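Local coordinates for protein anti-sigma-I factor RsgI3 (Clostridium thermocellum, PDB 6QE7) that probably holds back the sigma factor SigI3 until its extracellular pair of PA14 domains senses plant cell-wall polysaccharides such as pectin, at residues A[209-221]-A[232-246]. Numbering follows the deposited sequence.
Sequences EYTFHTVANGGVR and NWQNQGKEAENSGKI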
# COMPACT_ATOMS: atom_id res chain seq x y z
N GLU A 209 11.24 0.74 -15.48
CA GLU A 209 11.22 -0.71 -15.77
C GLU A 209 12.18 -1.33 -14.76
O GLU A 209 13.34 -0.93 -14.72
CB GLU A 209 11.53 -1.03 -17.23
CG GLU A 209 11.43 -2.52 -17.50
CD GLU A 209 11.57 -2.94 -18.96
OE1 GLU A 209 12.61 -2.67 -19.64
OE2 GLU A 209 10.63 -3.60 -19.41
N TYR A 210 11.67 -2.23 -13.92
CA TYR A 210 12.56 -2.95 -13.00
C TYR A 210 12.95 -4.25 -13.66
O TYR A 210 12.16 -4.82 -14.50
CB TYR A 210 11.89 -3.13 -11.63
CG TYR A 210 12.13 -1.98 -10.69
CD1 TYR A 210 11.53 -0.74 -10.88
CD2 TYR A 210 13.03 -2.10 -9.67
CE1 TYR A 210 11.84 0.35 -10.07
CE2 TYR A 210 13.30 -1.05 -8.83
CZ TYR A 210 12.72 0.19 -9.03
OH TYR A 210 13.02 1.22 -8.17
N THR A 211 14.04 -4.80 -13.17
CA THR A 211 14.50 -6.17 -13.48
C THR A 211 14.67 -6.88 -12.16
O THR A 211 15.38 -6.35 -11.28
CB THR A 211 15.82 -6.20 -14.26
OG1 THR A 211 15.65 -5.43 -15.43
CG2 THR A 211 16.23 -7.60 -14.68
N PHE A 212 13.98 -7.99 -12.00
CA PHE A 212 14.20 -8.88 -10.83
C PHE A 212 15.13 -9.97 -11.31
O PHE A 212 15.09 -10.34 -12.48
CB PHE A 212 12.89 -9.39 -10.22
CG PHE A 212 12.09 -8.27 -9.61
CD1 PHE A 212 11.32 -7.45 -10.42
CD2 PHE A 212 12.18 -7.98 -8.27
CE1 PHE A 212 10.67 -6.34 -9.89
CE2 PHE A 212 11.49 -6.91 -7.74
CZ PHE A 212 10.74 -6.09 -8.56
N HIS A 213 16.01 -10.39 -10.41
CA HIS A 213 17.09 -11.36 -10.66
C HIS A 213 16.98 -12.41 -9.57
O HIS A 213 16.70 -12.01 -8.42
CB HIS A 213 18.45 -10.70 -10.59
CG HIS A 213 18.61 -9.44 -11.36
ND1 HIS A 213 19.25 -9.41 -12.58
CD2 HIS A 213 18.30 -8.15 -11.04
CE1 HIS A 213 19.31 -8.16 -13.00
NE2 HIS A 213 18.75 -7.36 -12.04
N THR A 214 17.02 -13.70 -9.95
CA THR A 214 17.19 -14.81 -8.99
C THR A 214 18.55 -15.46 -9.26
O THR A 214 18.99 -15.60 -10.41
CB THR A 214 16.04 -15.81 -8.97
OG1 THR A 214 16.02 -16.30 -10.29
CG2 THR A 214 14.71 -15.21 -8.57
N VAL A 215 19.19 -15.75 -8.16
CA VAL A 215 20.37 -16.62 -8.02
C VAL A 215 19.92 -17.78 -7.15
O VAL A 215 19.53 -17.55 -5.98
CB VAL A 215 21.62 -15.92 -7.44
CG1 VAL A 215 22.82 -16.89 -7.34
CG2 VAL A 215 22.00 -14.75 -8.27
N ALA A 216 19.97 -19.00 -7.69
CA ALA A 216 19.32 -20.15 -7.04
C ALA A 216 20.01 -21.48 -7.33
O ALA A 216 20.24 -21.75 -8.51
CB ALA A 216 17.93 -20.14 -7.57
N ASN A 217 20.08 -22.36 -6.34
CA ASN A 217 20.61 -23.75 -6.49
C ASN A 217 19.52 -24.75 -6.95
O ASN A 217 19.83 -25.92 -7.18
CB ASN A 217 21.28 -24.20 -5.20
CG ASN A 217 22.66 -23.61 -5.00
OD1 ASN A 217 23.11 -22.77 -5.78
ND2 ASN A 217 23.35 -24.03 -3.94
N GLY A 218 18.28 -24.33 -7.11
CA GLY A 218 17.18 -25.23 -7.50
C GLY A 218 16.24 -24.50 -8.43
O GLY A 218 16.70 -23.68 -9.22
N GLY A 219 14.98 -24.86 -8.41
CA GLY A 219 13.96 -24.23 -9.28
C GLY A 219 13.37 -22.97 -8.63
O GLY A 219 13.14 -22.97 -7.39
N VAL A 220 13.04 -21.98 -9.46
CA VAL A 220 12.41 -20.70 -9.02
C VAL A 220 11.24 -20.35 -9.93
O VAL A 220 11.27 -20.61 -11.15
CB VAL A 220 13.43 -19.55 -9.00
CG1 VAL A 220 14.38 -19.69 -7.85
CG2 VAL A 220 14.20 -19.45 -10.29
N ARG A 221 10.24 -19.73 -9.32
CA ARG A 221 9.25 -18.89 -10.04
C ARG A 221 9.09 -17.57 -9.28
O ARG A 221 9.08 -17.61 -8.01
CB ARG A 221 7.91 -19.62 -10.14
CG ARG A 221 7.93 -20.83 -11.05
CD ARG A 221 6.53 -21.39 -11.13
NE ARG A 221 6.48 -22.21 -12.33
CZ ARG A 221 6.24 -23.51 -12.34
NH1 ARG A 221 6.00 -24.16 -11.20
NH2 ARG A 221 6.21 -24.16 -13.49
N ASN A 232 11.80 -20.85 -14.00
CA ASN A 232 12.85 -21.86 -14.20
C ASN A 232 12.70 -22.91 -13.08
O ASN A 232 13.54 -23.02 -12.23
CB ASN A 232 14.20 -21.16 -14.27
CG ASN A 232 15.32 -22.12 -14.58
OD1 ASN A 232 15.07 -23.20 -15.15
ND2 ASN A 232 16.54 -21.76 -14.17
N TRP A 233 11.57 -23.57 -13.06
CA TRP A 233 11.20 -24.48 -11.95
C TRP A 233 12.00 -25.79 -12.00
O TRP A 233 12.07 -26.43 -10.94
CB TRP A 233 9.71 -24.76 -12.04
CG TRP A 233 9.16 -25.44 -10.84
CD1 TRP A 233 8.46 -26.61 -10.78
CD2 TRP A 233 9.23 -24.94 -9.51
NE1 TRP A 233 8.14 -26.90 -9.49
CE2 TRP A 233 8.61 -25.90 -8.68
CE3 TRP A 233 9.81 -23.81 -8.92
CZ2 TRP A 233 8.48 -25.73 -7.31
CZ3 TRP A 233 9.74 -23.66 -7.55
CH2 TRP A 233 9.03 -24.58 -6.77
N GLN A 234 12.54 -26.19 -13.16
CA GLN A 234 13.32 -27.46 -13.36
C GLN A 234 14.81 -27.22 -13.05
O GLN A 234 15.58 -28.17 -12.91
CB GLN A 234 13.13 -28.01 -14.79
CG GLN A 234 11.66 -28.28 -15.19
CD GLN A 234 10.88 -29.17 -14.24
OE1 GLN A 234 11.22 -30.34 -14.05
NE2 GLN A 234 9.80 -28.67 -13.66
N ASN A 235 15.23 -25.99 -12.87
CA ASN A 235 16.69 -25.73 -12.86
C ASN A 235 17.36 -26.57 -11.76
O ASN A 235 16.79 -26.69 -10.62
CB ASN A 235 17.08 -24.26 -12.63
CG ASN A 235 18.49 -24.12 -12.09
OD1 ASN A 235 19.45 -24.43 -12.82
ND2 ASN A 235 18.62 -23.75 -10.82
N GLN A 236 18.57 -27.00 -12.07
CA GLN A 236 19.46 -27.79 -11.18
C GLN A 236 20.82 -27.09 -11.00
O GLN A 236 21.50 -27.37 -10.02
CB GLN A 236 19.61 -29.17 -11.83
CG GLN A 236 19.50 -30.33 -10.85
CD GLN A 236 18.23 -30.26 -10.05
OE1 GLN A 236 18.05 -29.38 -9.21
NE2 GLN A 236 17.34 -31.21 -10.31
N GLY A 237 21.22 -26.21 -11.94
CA GLY A 237 22.54 -25.57 -11.94
C GLY A 237 22.77 -24.89 -10.60
O GLY A 237 21.77 -24.42 -9.99
N LYS A 238 24.01 -24.89 -10.13
CA LYS A 238 24.44 -24.20 -8.90
C LYS A 238 24.34 -22.69 -9.20
O LYS A 238 24.69 -22.28 -10.31
CB LYS A 238 25.85 -24.60 -8.46
CG LYS A 238 26.50 -23.65 -7.45
CD LYS A 238 27.75 -24.15 -6.74
CE LYS A 238 28.11 -23.26 -5.56
NZ LYS A 238 28.65 -24.02 -4.40
N GLU A 239 23.82 -21.90 -8.27
CA GLU A 239 23.68 -20.42 -8.46
C GLU A 239 23.33 -20.11 -9.92
O GLU A 239 24.02 -19.26 -10.50
CB GLU A 239 24.96 -19.72 -8.00
CG GLU A 239 25.19 -19.97 -6.51
CD GLU A 239 26.45 -19.39 -5.93
OE1 GLU A 239 26.87 -18.32 -6.41
OE2 GLU A 239 27.00 -20.02 -5.01
N ALA A 240 22.34 -20.79 -10.50
CA ALA A 240 21.77 -20.43 -11.82
C ALA A 240 21.09 -19.05 -11.67
O ALA A 240 20.43 -18.82 -10.59
CB ALA A 240 20.77 -21.46 -12.32
N GLU A 241 21.24 -18.20 -12.70
CA GLU A 241 20.74 -16.79 -12.78
C GLU A 241 19.58 -16.73 -13.75
O GLU A 241 19.68 -17.29 -14.83
CB GLU A 241 21.89 -15.88 -13.17
CG GLU A 241 22.92 -15.85 -12.05
CD GLU A 241 24.33 -15.52 -12.48
OE1 GLU A 241 24.45 -14.60 -13.30
OE2 GLU A 241 25.32 -16.19 -12.00
N ASN A 242 18.49 -16.13 -13.29
CA ASN A 242 17.31 -15.78 -14.10
C ASN A 242 17.04 -14.31 -13.88
O ASN A 242 17.43 -13.83 -12.82
CB ASN A 242 16.12 -16.67 -13.74
CG ASN A 242 16.43 -18.09 -14.14
OD1 ASN A 242 17.09 -18.80 -13.38
ND2 ASN A 242 16.16 -18.41 -15.40
N SER A 243 16.40 -13.68 -14.86
CA SER A 243 15.92 -12.28 -14.78
C SER A 243 14.62 -12.15 -15.56
O SER A 243 14.29 -13.00 -16.46
CB SER A 243 16.96 -11.28 -15.17
OG SER A 243 17.09 -11.14 -16.57
N GLY A 244 13.86 -11.15 -15.15
CA GLY A 244 12.62 -10.79 -15.85
C GLY A 244 12.28 -9.36 -15.52
O GLY A 244 12.81 -8.87 -14.51
N LYS A 245 11.50 -8.71 -16.36
CA LYS A 245 11.31 -7.24 -16.32
C LYS A 245 9.88 -6.93 -16.00
O LYS A 245 9.01 -7.71 -16.41
CB LYS A 245 11.64 -6.65 -17.69
CG LYS A 245 13.12 -6.65 -18.02
CD LYS A 245 13.37 -6.41 -19.48
CE LYS A 245 14.74 -5.81 -19.77
NZ LYS A 245 15.80 -6.85 -19.82
N ILE A 246 9.62 -5.80 -15.32
CA ILE A 246 8.24 -5.28 -15.19
C ILE A 246 8.34 -3.76 -14.95
O ILE A 246 9.24 -3.37 -14.25
CB ILE A 246 7.47 -5.99 -14.09
CG1 ILE A 246 6.01 -5.51 -14.01
CG2 ILE A 246 8.20 -5.86 -12.76
CD1 ILE A 246 5.06 -6.47 -13.35
O HOH W 1 20.20 -11.99 -13.74
O HOH W 2 17.67 -18.45 -10.59
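Y210, F212, T214 and A216 pair with I246, G244, N242 and A240 through backbone hydrogen bonds, joining strands 209-216 and 240-246 antiparallel. The two segments run at 163° to each other. F212 N to G244 O measures 2.9 Å. In the A216-A240 pair, the bond from A240 N to A216 O is weak. V220 and N232 make a second, shorter antiparallel pair.

Side-chain hydrogen bonds bridge the turn at 217-218 and the loop 235-239. N217 OD1 takes the E239 N-H at 2.7 Å in a nearly straight bond (170°). N217 ND2 is held by P266 O, so both ends of the buried amide are used. N235 ND2 points at G218 O, but the modelled distance of 2.5 Å is unusually short and the bond's length is doubtful.

The contact belongs to the second PA14 domain, a beta sandwich. Strand 209-216 lies between 240-248 and 268-274 in one sheet, and the chain crosses at 217-218 to strand 219-224 of the other.

Polar groups also link the sheets. N232 ND2 donates to N242 OD1 at 3.1 Å. Water 2 lies 2.7 Å from T214 OG1 and also contacts A240 O and N242 OD1.

R221 lays its guanidinium over one face of the W233 indole, planes at 18°. R221 NH1 comes 3.4 Å from W233 CG, in an off-centre cation-pi contact. The extended R221 chain carries the group there, and NE forms a salt bridge with D231.

Apolar contacts are few. I246 CG2 meets the edge of the F212 ring at CE1, 3.8 Å away. On the other face of the sheet, V215 CG1 touches E239 CB at 3.6 Å.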